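Local atomic coordinates of cortical-lytic enzyme (Bacillus cereus, PDB entry 4S3J), a protein that hydrolyses partially degraded spore-cortex peptidoglycan as an N-acetylglucosaminidase during germination, recognising the muramic acid delta-lactam residues specific to spores. Residues 156-159 with 160-163; 296-299 with 300-303; 235-238 with 239-243; 350-354 with 355-359. All blocks are in the same frame, centred on the assembly; numbering follows the deposited sequence.

From the N terminus the chain passes contact 1, spanning nearly all of helix 155-164, then contact 3, where helix 227-240 ends, contact 2, where helix 299-312 begins, and contact 4, where helix 345-354 ends. Each joins neighbours along the chain, so none closes a long loop, and the four follow in series without nesting or crossing. In contacts 1, 2 and 3 side chains rest on neighbouring strands and helices of the glycosyl hydrolase family 18 domain, whereas contact 4 also meets Thr39, Val41 and Val42 of the first LysM region. Contacts 3 and 4 lie on opposite sides of the chain's centre, their centres about 52 Å apart.

Contact 1. Residues 156-159 with 160-163; sequences AKIA and NIAT
Ala159 O receives the backbone N-H of Thr163 at 3.0 Å, and the hydroxyl of the same residue comes close as well, with Thr163 OG1 3.1 Å from Ala159 O. The second approach is possible because chi1 of Thr163 (-65°) sets OG1 beside its own backbone N, turned back along the helix. The preceding turn is regular: Asn160 N bonds to Ala156 O at 3.0 Å, Ile161 N to Lys157 O at 3.1 Å and Ala162 N to Ile158 O at 3.2 Å. Ile161 lays CG1 against the carbonyl it has just bonded, 3.3 Å from Lys157 O, since CG1 also stands beside its backbone N. From there its chain runs on to meet Ile158, the two CD1 methyls 4.4 Å apart in a loose apolar contact. Ile158 and Ala162 face the protein interior, both on Leu136 of strand 135-143, and Ile161 leans on Val123 of helix 120-129. Lys157 extends from another flank to a salt bridge with Glu154. One turn of an amphipathic alpha-helix results, with Ile158, Ala159 and Ala162 buried and Lys157, Asn160 and Thr163 exposed, as expected of an outer helix in the TIM barrel of glycosyl hydrolase family 18.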
ATOM      1  N   ALA A 156       4.124  -0.741 -23.743  1.00 32.03           N
ATOM      2  CA  ALA A 156       5.031   0.360 -24.068  1.00 30.17           C
ATOM      3  C   ALA A 156       4.499   1.688 -23.527  1.00 25.58           C
ATOM      4  O   ALA A 156       5.269   2.516 -23.039  1.00 28.64           O
ATOM      5  CB  ALA A 156       5.253   0.447 -25.570  1.00 30.09           C
ATOM      6  N   LYS A 157       3.192   1.898 -23.640  1.00 28.78           N
ATOM      7  CA  LYS A 157       2.556   3.114 -23.131  1.00 28.24           C
ATOM      8  C   LYS A 157       2.780   3.284 -21.631  1.00 22.89           C
ATOM      9  O   LYS A 157       3.114   4.377 -21.158  1.00 25.32           O
ATOM     10  CB  LYS A 157       1.048   3.090 -23.422  1.00 32.60           C
ATOM     11  CG  LYS A 157       0.275   4.318 -22.917  1.00 34.20           C
ATOM     12  CD  LYS A 157      -1.225   4.236 -23.209  1.00 48.82           C
ATOM     13  CE  LYS A 157      -1.527   4.264 -24.703  1.00 67.86           C
ATOM     14  NZ  LYS A 157      -2.990   4.231 -24.984  1.00 69.73           N
ATOM     15  N   ILE A 158       2.555   2.207 -20.885  1.00 25.52           N
ATOM     16  CA  ILE A 158       2.655   2.243 -19.426  1.00 22.57           C
ATOM     17  C   ILE A 158       4.110   2.406 -18.983  1.00 20.48           C
ATOM     18  O   ILE A 158       4.408   3.189 -18.094  1.00 22.21           O
ATOM     19  CB  ILE A 158       2.032   0.973 -18.816  1.00 24.23           C
ATOM     20  CG1 ILE A 158       0.537   0.874 -19.188  1.00 21.95           C
ATOM     21  CG2 ILE A 158       2.193   0.944 -17.311  1.00 21.45           C
ATOM     22  CD1 ILE A 158      -0.316   2.047 -18.737  1.00 26.54           C
ATOM     23  N   ALA A 159       5.032   1.694 -19.622  1.00 23.03           N
ATOM     24  CA  ALA A 159       6.449   1.836 -19.284  1.00 20.08           C
ATOM     25  C   ALA A 159       6.943   3.246 -19.556  1.00 24.66           C
ATOM     26  O   ALA A 159       7.753   3.779 -18.800  1.00 28.83           O
ATOM     27  CB  ALA A 159       7.292   0.837 -20.051  1.00 23.10           C
ATOM     28  N   ASN A 160       6.470   3.844 -20.645  1.00 26.86           N
ATOM     29  CA  ASN A 160       6.901   5.191 -21.007  1.00 35.59           C
ATOM     30  C   ASN A 160       6.395   6.229 -20.005  1.00 28.61           C
ATOM     31  O   ASN A 160       7.090   7.203 -19.706  1.00 29.79           O
ATOM     32  CB  ASN A 160       6.415   5.557 -22.410  1.00 55.23           C
ATOM     33  CG  ASN A 160       7.031   6.850 -22.924  1.00 77.55           C
ATOM     34  OD1 ASN A 160       8.215   7.115 -22.720  1.00 84.54           O
ATOM     35  ND2 ASN A 160       6.216   7.671 -23.576  1.00 85.90           N
ATOM     36  N   ILE A 161       5.188   6.024 -19.486  1.00 27.38           N
ATOM     37  CA  ILE A 161       4.660   6.907 -18.450  1.00 23.70           C
ATOM     38  C   ILE A 161       5.616   6.897 -17.260  1.00 24.10           C
ATOM     39  O   ILE A 161       5.969   7.941 -16.710  1.00 24.12           O
ATOM     40  CB  ILE A 161       3.241   6.487 -18.011  1.00 23.15           C
ATOM     41  CG1 ILE A 161       2.229   6.849 -19.102  1.00 24.29           C
ATOM     42  CG2 ILE A 161       2.836   7.161 -16.690  1.00 24.00           C
ATOM     43  CD1 ILE A 161       0.833   6.313 -18.861  1.00 26.85           C
ATOM     44  N   ALA A 162       6.016   5.699 -16.855  1.00 23.26           N
ATOM     45  CA  ALA A 162       6.921   5.549 -15.730  1.00 22.04           C
ATOM     46  C   ALA A 162       8.245   6.267 -15.984  1.00 26.14           C
ATOM     47  O   ALA A 162       8.661   7.115 -15.191  1.00 28.22           O
ATOM     48  CB  ALA A 162       7.163   4.082 -15.449  1.00 24.17           C
ATOM     49  N   THR A 163       8.865   5.947 -17.120  1.00 26.29           N
ATOM     50  CA  THR A 163      10.202   6.422 -17.462  1.00 28.59           C
ATOM     51  C   THR A 163      10.237   7.949 -17.548  1.00 29.34           C
ATOM     52  O   THR A 163      11.167   8.584 -17.055  1.00 28.99           O
ATOM     53  CB  THR A 163      10.653   5.784 -18.797  1.00 23.15           C
ATOM     54  OG1 THR A 163      10.786   4.373 -18.604  1.00 32.07           O
ATOM     55  CG2 THR A 163      11.987   6.358 -19.302  1.00 32.08           C
TER

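Contact 2. Residues 296-299 with 300-303; sequences ISPI and GPVK
Pro298 and Pro301 meet ring against ring just where helix 299-312 begins. Their side chains cross at about a right angle, with Pro298 CG 3.8 Å from Pro301 CG, while CD of the second ring rests against the first residue's carbonyl, 3.3 Å from Pro298 O. That oxygen is the centre of the tight part. Pro298 holds the N-cap position, and its carbonyl takes the N-H of Val302 at 3.2 Å, the donor lying in the carbonyl plane. Val302 then closes in with a methyl: chi1 of 169° keeps CG2 beside the backbone N, and Val302 CG2 reaches 3.3 Å from Pro298 O and 3.8 Å from Ser297 O. Pro301 CD and Val302 CG2 thus flank an oxygen that already accepts a backbone N-H. The next bond, from Lys303 N to Ile299 O at 2.9 Å, carries the helical pattern on.

Toward residues 296-299 the other flank is looser. Beyond CB, which lies 3.5 Å from Ile299 O, the Lys303 chain is fully extended and leads away from the preceding turn. The side chain of Ile299 is directed away from the following turn and instead touches Gln366 and, on helix 387-400, Ser392. Trp286 touches Pro298, Pro301 and Val302 alike. Val302 packs on Leu396 of helix 387-400, Lys303 on Leu396 and Gln400, Ser297 OG bonds to Asn323, and Lys393 binds Ser297 O. The helix start thus contacts helix 387-400, and the residues leading into it contact strand 318-330.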
ATOM      1  N   ILE A 296      -8.796  -4.944   6.972  1.00 13.64           N
ATOM      2  CA  ILE A 296      -8.068  -5.620   5.894  1.00 13.13           C
ATOM      3  C   ILE A 296      -6.596  -5.845   6.278  1.00 13.42           C
ATOM      4  O   ILE A 296      -6.030  -6.899   5.976  1.00 16.35           O
ATOM      5  CB  ILE A 296      -8.159  -4.825   4.548  1.00 12.81           C
ATOM      6  CG1 ILE A 296      -9.552  -4.942   3.904  1.00 19.83           C
ATOM      7  CG2 ILE A 296      -7.184  -5.361   3.509  1.00 13.38           C
ATOM      8  CD1 ILE A 296     -10.623  -4.277   4.616  1.00 23.33           C
ATOM      9  N   SER A 297      -5.973  -4.863   6.919  1.00 12.99           N
ATOM     10  CA  SER A 297      -4.562  -4.960   7.295  1.00 12.62           C
ATOM     11  C   SER A 297      -4.317  -4.421   8.713  1.00 13.49           C
ATOM     12  O   SER A 297      -3.676  -3.369   8.908  1.00 15.03           O
ATOM     13  CB  SER A 297      -3.706  -4.224   6.261  1.00 14.22           C
ATOM     14  OG  SER A 297      -4.123  -2.878   6.097  1.00 13.67           O
ATOM     15  N   PRO A 298      -4.852  -5.118   9.734  1.00 14.06           N
ATOM     16  CA  PRO A 298      -4.737  -4.672  11.130  1.00 13.74           C
ATOM     17  C   PRO A 298      -3.267  -4.501  11.521  1.00 14.44           C
ATOM     18  O   PRO A 298      -2.457  -5.341  11.148  1.00 16.54           O
ATOM     19  CB  PRO A 298      -5.408  -5.801  11.912  1.00 14.97           C
ATOM     20  CG  PRO A 298      -5.295  -6.988  11.018  1.00 15.58           C
ATOM     21  CD  PRO A 298      -5.466  -6.452   9.634  1.00 17.91           C
ATOM     22  N   ILE A 299      -2.932  -3.429  12.230  1.00 15.74           N
ATOM     23  CA  ILE A 299      -1.537  -3.032  12.366  1.00 15.05           C
ATOM     24  C   ILE A 299      -0.733  -3.966  13.279  1.00 18.91           C
ATOM     25  O   ILE A 299       0.460  -4.120  13.092  1.00 20.95           O
ATOM     26  CB  ILE A 299      -1.461  -1.569  12.864  1.00 15.98           C
ATOM     27  CG1 ILE A 299      -0.072  -0.994  12.583  1.00 16.79           C
ATOM     28  CG2 ILE A 299      -1.856  -1.479  14.315  1.00 16.89           C
ATOM     29  CD1 ILE A 299      -0.024   0.523  12.651  1.00 16.69           C
ATOM     30  N   GLY A 300      -1.375  -4.599  14.252  1.00 16.18           N
ATOM     31  CA  GLY A 300      -0.685  -5.550  15.113  1.00 17.81           C
ATOM     32  C   GLY A 300      -0.109  -6.717  14.328  1.00 24.11           C
ATOM     33  O   GLY A 300       1.099  -6.987  14.376  1.00 20.16           O
ATOM     34  N   PRO A 301      -0.972  -7.434  13.593  1.00 21.59           N
ATOM     35  CA  PRO A 301      -0.455  -8.530  12.768  1.00 18.83           C
ATOM     36  C   PRO A 301       0.537  -8.062  11.710  1.00 19.87           C
ATOM     37  O   PRO A 301       1.499  -8.780  11.426  1.00 21.70           O
ATOM     38  CB  PRO A 301      -1.715  -9.111  12.140  1.00 18.04           C
ATOM     39  CG  PRO A 301      -2.770  -8.835  13.141  1.00 20.36           C
ATOM     40  CD  PRO A 301      -2.441  -7.483  13.699  1.00 21.48           C
ATOM     41  N   VAL A 302       0.354  -6.875  11.147  1.00 18.46           N
ATOM     42  CA  VAL A 302       1.310  -6.393  10.161  1.00 16.19           C
ATOM     43  C   VAL A 302       2.690  -6.214  10.813  1.00 22.16           C
ATOM     44  O   VAL A 302       3.701  -6.642  10.260  1.00 19.56           O
ATOM     45  CB  VAL A 302       0.833  -5.085   9.502  1.00 18.82           C
ATOM     46  CG1 VAL A 302       1.943  -4.444   8.681  1.00 18.35           C
ATOM     47  CG2 VAL A 302      -0.392  -5.349   8.635  1.00 17.09           C
ATOM     48  N   LYS A 303       2.717  -5.625  12.002  1.00 18.62           N
ATOM     49  CA  LYS A 303       3.966  -5.459  12.753  1.00 17.81           C
ATOM     50  C   LYS A 303       4.615  -6.826  13.012  1.00 20.39           C
ATOM     51  O   LYS A 303       5.831  -6.969  12.875  1.00 22.51           O
ATOM     52  CB  LYS A 303       3.725  -4.710  14.075  1.00 19.43           C
ATOM     53  CG  LYS A 303       4.957  -4.605  14.961  1.00 21.09           C
ATOM     54  CD  LYS A 303       4.728  -3.683  16.138  1.00 19.29           C
ATOM     55  CE  LYS A 303       5.980  -3.615  17.010  1.00 25.58           C
ATOM     56  NZ  LYS A 303       5.764  -2.666  18.130  1.00 28.82           N
TER

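Contact 3. Residues 235-238 with 239-243; sequences RNVK and IRLPS
Leu241 folds back over the last turn of helix 227-240 and touches Val237, four residues earlier. Its CB stands almost equally far from two carbonyls, 3.9 Å from Val237 O and 4.0 Å from Lys238 O. With chi1 at -68° the next atom lies beside the backbone N, which brings Leu241 CG down to 3.3 Å from Val237 O. Here the branches spread around one methyl: CD1 and CD2 of Leu241 are both 4.1 Å from Val237 CG1, so that methyl meets the fork of the leucine. The two side chains cross obliquely.

The backbone unwinds at the same place. Ile239 N still makes a good helical bond to Arg235 O at 3.0 Å, but Val237 O is then approached by two donors, Arg240 N and Leu241 N, each through a weak, bent bond; Leu241 N also has a weak bond to Lys238 O. A water lies 3.0 Å from Lys238 O and equally near Leu241 O, placed to donate to both, although other acceptors compete for its protons. Ile239 lays CG1 back along Arg235 O on the exposed flank.

The charged ends have partners elsewhere: Lys238 forms a salt bridge with Asp277, and Arg235 with Glu228. Inward, Leu241 lies on Ile215 and Leu247, and Val237 on Phe217. Helix 227-240 thereby covers strands 214-218 and 246-251, the two strands it connects in a beta-alpha-beta crossover of the family 18 TIM barrel.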
ATOM      1  N   ARG A 235      18.643 -17.461  -8.007  1.00 26.61           N
ATOM      2  CA  ARG A 235      20.081 -17.271  -8.097  1.00 27.98           C
ATOM      3  C   ARG A 235      20.502 -17.205  -9.555  1.00 29.62           C
ATOM      4  O   ARG A 235      21.331 -16.387  -9.922  1.00 26.87           O
ATOM      5  CB  ARG A 235      20.868 -18.388  -7.385  1.00 27.57           C
ATOM      6  CG  ARG A 235      20.553 -18.548  -5.910  1.00 34.15           C
ATOM      7  CD  ARG A 235      21.380 -19.633  -5.219  1.00 37.07           C
ATOM      8  NE  ARG A 235      20.913 -19.809  -3.844  1.00 40.60           N
ATOM      9  CZ  ARG A 235      20.228 -20.857  -3.391  1.00 46.45           C
ATOM     10  NH1 ARG A 235      19.951 -21.889  -4.185  1.00 35.68           N
ATOM     11  NH2 ARG A 235      19.831 -20.882  -2.123  1.00 40.32           N
ATOM     12  N   ASN A 236      19.924 -18.061 -10.400  1.00 24.89           N
ATOM     13  CA  ASN A 236      20.304 -18.068 -11.811  1.00 25.30           C
ATOM     14  C   ASN A 236      19.975 -16.747 -12.499  1.00 26.02           C
ATOM     15  O   ASN A 236      20.761 -16.248 -13.298  1.00 28.97           O
ATOM     16  CB  ASN A 236      19.616 -19.208 -12.554  1.00 24.81           C
ATOM     17  CG  ASN A 236      20.170 -20.578 -12.177  1.00 28.90           C
ATOM     18  OD1 ASN A 236      21.261 -20.697 -11.608  1.00 31.68           O
ATOM     19  ND2 ASN A 236      19.405 -21.622 -12.484  1.00 30.29           N
ATOM     20  N   VAL A 237      18.810 -16.178 -12.196  1.00 26.06           N
ATOM     21  CA  VAL A 237      18.448 -14.884 -12.765  1.00 22.86           C
ATOM     22  C   VAL A 237      19.367 -13.784 -12.235  1.00 23.18           C
ATOM     23  O   VAL A 237      19.874 -12.974 -13.009  1.00 26.84           O
ATOM     24  CB  VAL A 237      16.979 -14.504 -12.450  1.00 22.00           C
ATOM     25  CG1 VAL A 237      16.675 -13.102 -12.968  1.00 23.02           C
ATOM     26  CG2 VAL A 237      16.018 -15.519 -13.071  1.00 22.29           C
ATOM     27  N   LYS A 238      19.562 -13.761 -10.918  1.00 24.52           N
ATOM     28  CA  LYS A 238      20.382 -12.728 -10.271  1.00 26.66           C
ATOM     29  C   LYS A 238      21.776 -12.689 -10.884  1.00 25.68           C
ATOM     30  O   LYS A 238      22.309 -11.615 -11.183  1.00 28.65           O
ATOM     31  CB  LYS A 238      20.479 -12.983  -8.767  1.00 26.02           C
ATOM     32  CG  LYS A 238      21.320 -11.945  -8.029  1.00 29.19           C
ATOM     33  CD  LYS A 238      20.735 -10.573  -8.140  1.00 40.85           C
ATOM     34  CE  LYS A 238      21.556  -9.583  -7.358  1.00 56.12           C
ATOM     35  NZ  LYS A 238      21.156  -8.211  -7.731  1.00 62.61           N
ATOM     36  N   ILE A 239      22.361 -13.856 -11.095  1.00 27.47           N
ATOM     37  CA  ILE A 239      23.715 -13.883 -11.621  1.00 33.42           C
ATOM     38  C   ILE A 239      23.759 -13.333 -13.043  1.00 29.90           C
ATOM     39  O   ILE A 239      24.724 -12.681 -13.403  1.00 31.90           O
ATOM     40  CB  ILE A 239      24.295 -15.316 -11.590  1.00 33.07           C
ATOM     41  CG1 ILE A 239      24.509 -15.769 -10.142  1.00 31.92           C
ATOM     42  CG2 ILE A 239      25.605 -15.397 -12.370  1.00 38.03           C
ATOM     43  CD1 ILE A 239      24.691 -17.281  -9.989  1.00 39.16           C
ATOM     44  N   ARG A 240      22.686 -13.500 -13.818  1.00 28.83           N
ATOM     45  CA  ARG A 240      22.709 -13.051 -15.206  1.00 25.57           C
ATOM     46  C   ARG A 240      22.180 -11.656 -15.461  1.00 26.34           C
ATOM     47  O   ARG A 240      22.302 -11.167 -16.579  1.00 38.83           O
ATOM     48  CB  ARG A 240      21.898 -14.016 -16.085  1.00 29.46           C
ATOM     49  CG  ARG A 240      22.587 -15.353 -16.333  1.00 36.24           C
ATOM     50  CD  ARG A 240      21.708 -16.323 -17.123  1.00 42.71           C
ATOM     51  NE  ARG A 240      21.398 -15.833 -18.467  1.00 39.19           N
ATOM     52  CZ  ARG A 240      20.630 -16.483 -19.343  1.00 46.92           C
ATOM     53  NH1 ARG A 240      20.108 -17.665 -19.029  1.00 33.20           N
ATOM     54  NH2 ARG A 240      20.391 -15.957 -20.540  1.00 38.85           N
ATOM     55  N   LEU A 241      21.638 -10.986 -14.445  1.00 28.63           N
ATOM     56  CA  LEU A 241      21.148  -9.623 -14.661  1.00 29.63           C
ATOM     57  C   LEU A 241      22.336  -8.681 -14.796  1.00 30.58           C
ATOM     58  O   LEU A 241      23.184  -8.652 -13.916  1.00 35.71           O
ATOM     59  CB  LEU A 241      20.238  -9.150 -13.524  1.00 29.77           C
ATOM     60  CG  LEU A 241      18.882  -9.831 -13.371  1.00 33.31           C
ATOM     61  CD1 LEU A 241      18.199  -9.345 -12.113  1.00 40.33           C
ATOM     62  CD2 LEU A 241      18.032  -9.532 -14.566  1.00 30.24           C
ATOM     63  N   PRO A 242      22.379  -7.880 -15.872  1.00 37.59           N
ATOM     64  CA  PRO A 242      23.446  -6.887 -16.044  1.00 34.15           C
ATOM     65  C   PRO A 242      23.405  -5.723 -15.049  1.00 34.10           C
ATOM     66  O   PRO A 242      22.433  -5.524 -14.300  1.00 29.18           O
ATOM     67  CB  PRO A 242      23.241  -6.383 -17.477  1.00 40.56           C
ATOM     68  CG  PRO A 242      21.862  -6.744 -17.830  1.00 46.25           C
ATOM     69  CD  PRO A 242      21.526  -7.970 -17.069  1.00 38.85           C
ATOM     70  N   SER A 243      24.499  -4.969 -15.032  1.00 31.66           N
ATOM     71  CA  SER A 243      24.602  -3.790 -14.193  1.00 37.27           C
ATOM     72  C   SER A 243      23.444  -2.834 -14.468  1.00 37.03           C
ATOM     73  O   SER A 243      23.039  -2.612 -15.611  1.00 31.32           O
ATOM     74  CB  SER A 243      25.947  -3.087 -14.412  1.00 50.51           C
ATOM     75  OG  SER A 243      26.060  -2.594 -15.735  1.00 66.58           O
TER
HETATM   76  O   HOH W   1      22.559  -8.633 -10.985  1.00 43.14           O

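Contact 4. Residues 350-354 with 355-359; sequences ALARK and YNVPI
With chi1 at -66° the ring of Tyr355 is carried back beside its own backbone N, while Lys354, its CG anti to the backbone N (chi1 177°) and its chain extended beyond, runs out next to it. The two side chains therefore lie side by side and point the same way. Lys354 CG sits over the centre of one ring face in a CH-pi contact, 4.0 Å from the Tyr355 ring centroid, and CD and CE follow the ring outward toward CZ. At the far end Lys354 NZ stands 3.3 Å from Tyr355 OH in a weak hydrogen bond. A water in the ring plane ties the ends together: it accepts from Lys354 NZ and donates to Tyr355 OH, its oxygen lying 2.8 Å from that hydroxyl. Leu351, lying alongside and pointing the same way, brings CD2 to 4.1 Å from Tyr355 CE2.

The helix ends here in a Schellman motif. Asn356, with positive phi (54°), is its C-prime residue; Val357 N bonds to Ala352 O at 3.1 Å, and Asn356 N makes a weak bond to Arg353 O. Apolar contacts accompany the turn: Ala352 CB touches Val357 CG2 at 4.1 Å and Ile359 CG1 at 4.0 Å. The helix end and the loop both meet the first LysM region: Arg353 NE bonds to Thr39 O, and Ile359 pairs by backbone with Val42.

Tyr355 OH is bonded in addition to Glu375, and Lys354 NZ makes a long, weak ion pair with the same carboxylate. The two charges would probably pull the phenol's ionisation in opposite directions.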
ATOM      1  N   ALA A 350     -18.328   7.897   0.747  1.00  9.85           N
ATOM      2  CA  ALA A 350     -19.573   8.200   0.044  1.00 10.63           C
ATOM      3  C   ALA A 350     -20.733   7.310   0.505  1.00 11.20           C
ATOM      4  O   ALA A 350     -21.891   7.754   0.530  1.00 13.07           O
ATOM      5  CB  ALA A 350     -19.361   8.078  -1.460  1.00 12.26           C
ATOM      6  N   LEU A 351     -20.445   6.056   0.870  1.00 10.52           N
ATOM      7  CA  LEU A 351     -21.470   5.182   1.429  1.00 10.58           C
ATOM      8  C   LEU A 351     -21.968   5.682   2.787  1.00 12.73           C
ATOM      9  O   LEU A 351     -23.168   5.680   3.072  1.00 10.68           O
ATOM     10  CB  LEU A 351     -20.930   3.757   1.560  1.00  9.69           C
ATOM     11  CG  LEU A 351     -20.749   3.014   0.239  1.00 13.81           C
ATOM     12  CD1 LEU A 351     -19.890   1.805   0.492  1.00 15.38           C
ATOM     13  CD2 LEU A 351     -22.086   2.586  -0.395  1.00 13.29           C
ATOM     14  N   ALA A 352     -21.050   6.096   3.648  1.00 10.05           N
ATOM     15  CA  ALA A 352     -21.446   6.610   4.969  1.00 12.18           C
ATOM     16  C   ALA A 352     -22.270   7.874   4.786  1.00 11.11           C
ATOM     17  O   ALA A 352     -23.254   8.093   5.495  1.00 11.08           O
ATOM     18  CB  ALA A 352     -20.219   6.865   5.839  1.00 10.79           C
ATOM     19  N   ARG A 353     -21.896   8.720   3.825  1.00  9.79           N
ATOM     20  CA  ARG A 353     -22.681   9.924   3.532  1.00  9.11           C
ATOM     21  C   ARG A 353     -24.105   9.570   3.055  1.00 10.20           C
ATOM     22  O   ARG A 353     -25.120  10.104   3.534  1.00 11.89           O
ATOM     23  CB  ARG A 353     -21.959  10.752   2.472  1.00 12.55           C
ATOM     24  CG  ARG A 353     -22.671  12.045   2.081  1.00 14.95           C
ATOM     25  CD  ARG A 353     -21.862  12.820   1.021  1.00 16.33           C
ATOM     26  NE  ARG A 353     -20.577  13.267   1.551  1.00 18.77           N
ATOM     27  CZ  ARG A 353     -19.375  12.801   1.256  1.00 24.87           C
ATOM     28  NH1 ARG A 353     -18.324  13.315   1.892  1.00 24.28           N
ATOM     29  NH2 ARG A 353     -19.202  11.874   0.336  1.00 18.86           N
ATOM     30  N   LYS A 354     -24.182   8.657   2.101  1.00 10.96           N
ATOM     31  CA  LYS A 354     -25.464   8.309   1.489  1.00 14.35           C
ATOM     32  C   LYS A 354     -26.442   7.734   2.503  1.00 13.46           C
ATOM     33  O   LYS A 354     -27.642   8.043   2.481  1.00 14.11           O
ATOM     34  CB  LYS A 354     -25.256   7.305   0.354  1.00 13.73           C
ATOM     35  CG  LYS A 354     -26.520   6.806  -0.307  1.00 13.52           C
ATOM     36  CD  LYS A 354     -26.171   5.976  -1.499  1.00 16.80           C
ATOM     37  CE  LYS A 354     -27.433   5.364  -2.115  1.00 25.26           C
ATOM     38  NZ  LYS A 354     -27.106   4.386  -3.178  1.00 41.05           N
ATOM     39  N   TYR A 355     -25.926   6.865   3.370  1.00 11.98           N
ATOM     40  CA  TYR A 355     -26.764   6.134   4.317  1.00 14.89           C
ATOM     41  C   TYR A 355     -26.773   6.750   5.733  1.00 16.78           C
ATOM     42  O   TYR A 355     -27.262   6.140   6.699  1.00 16.36           O
ATOM     43  CB  TYR A 355     -26.344   4.665   4.318  1.00 15.49           C
ATOM     44  CG  TYR A 355     -26.657   4.024   2.978  1.00 13.20           C
ATOM     45  CD1 TYR A 355     -27.973   3.750   2.609  1.00 14.72           C
ATOM     46  CD2 TYR A 355     -25.652   3.689   2.071  1.00 14.19           C
ATOM     47  CE1 TYR A 355     -28.272   3.177   1.390  1.00 14.58           C
ATOM     48  CE2 TYR A 355     -25.945   3.121   0.853  1.00 18.73           C
ATOM     49  CZ  TYR A 355     -27.260   2.866   0.515  1.00 19.94           C
ATOM     50  OH  TYR A 355     -27.538   2.291  -0.703  1.00 20.10           O
ATOM     51  N   ASN A 356     -26.244   7.965   5.827  1.00 14.13           N
ATOM     52  CA  ASN A 356     -26.306   8.799   7.018  1.00 12.44           C
ATOM     53  C   ASN A 356     -25.798   8.165   8.306  1.00 15.76           C
ATOM     54  O   ASN A 356     -26.460   8.250   9.360  1.00 17.99           O
ATOM     55  CB  ASN A 356     -27.760   9.246   7.262  1.00 20.86           C
ATOM     56  CG  ASN A 356     -28.361   9.963   6.065  1.00 38.38           C
ATOM     57  OD1 ASN A 356     -27.974  11.084   5.740  1.00 56.36           O
ATOM     58  ND2 ASN A 356     -29.316   9.317   5.406  1.00 40.33           N
ATOM     59  N   VAL A 357     -24.595   7.615   8.255  1.00 11.64           N
ATOM     60  CA  VAL A 357     -23.951   7.089   9.437  1.00 11.74           C
ATOM     61  C   VAL A 357     -22.541   7.684   9.560  1.00 11.61           C
ATOM     62  O   VAL A 357     -21.935   8.073   8.551  1.00 11.88           O
ATOM     63  CB  VAL A 357     -23.897   5.542   9.381  1.00 12.48           C
ATOM     64  CG1 VAL A 357     -25.317   4.969   9.408  1.00 14.13           C
ATOM     65  CG2 VAL A 357     -23.141   5.080   8.161  1.00 13.42           C
ATOM     66  N   PRO A 358     -22.046   7.809  10.795  1.00 12.69           N
ATOM     67  CA  PRO A 358     -20.689   8.295  11.031  1.00 12.07           C
ATOM     68  C   PRO A 358     -19.657   7.204  10.816  1.00 14.28           C
ATOM     69  O   PRO A 358     -19.991   5.995  10.853  1.00 13.81           O
ATOM     70  CB  PRO A 358     -20.711   8.717  12.500  1.00 14.64           C
ATOM     71  CG  PRO A 358     -21.708   7.798  13.126  1.00 17.38           C
ATOM     72  CD  PRO A 358     -22.763   7.563  12.068  1.00 15.70           C
ATOM     73  N   ILE A 359     -18.427   7.635  10.563  1.00 10.70           N
ATOM     74  CA  ILE A 359     -17.299   6.720  10.445  1.00 11.13           C
ATOM     75  C   ILE A 359     -16.669   6.569  11.822  1.00 11.89           C
ATOM     76  O   ILE A 359     -16.364   7.560  12.492  1.00 12.84           O
ATOM     77  CB  ILE A 359     -16.269   7.240   9.435  1.00 10.83           C
ATOM     78  CG1 ILE A 359     -16.869   7.274   8.021  1.00 12.21           C
ATOM     79  CG2 ILE A 359     -15.008   6.383   9.453  1.00 11.13           C
ATOM     80  CD1 ILE A 359     -16.182   8.188   7.085  1.00 16.22           C
TER
HETATM   81  O   HOH W   2     -25.462   1.752  -2.516  1.00 29.07           O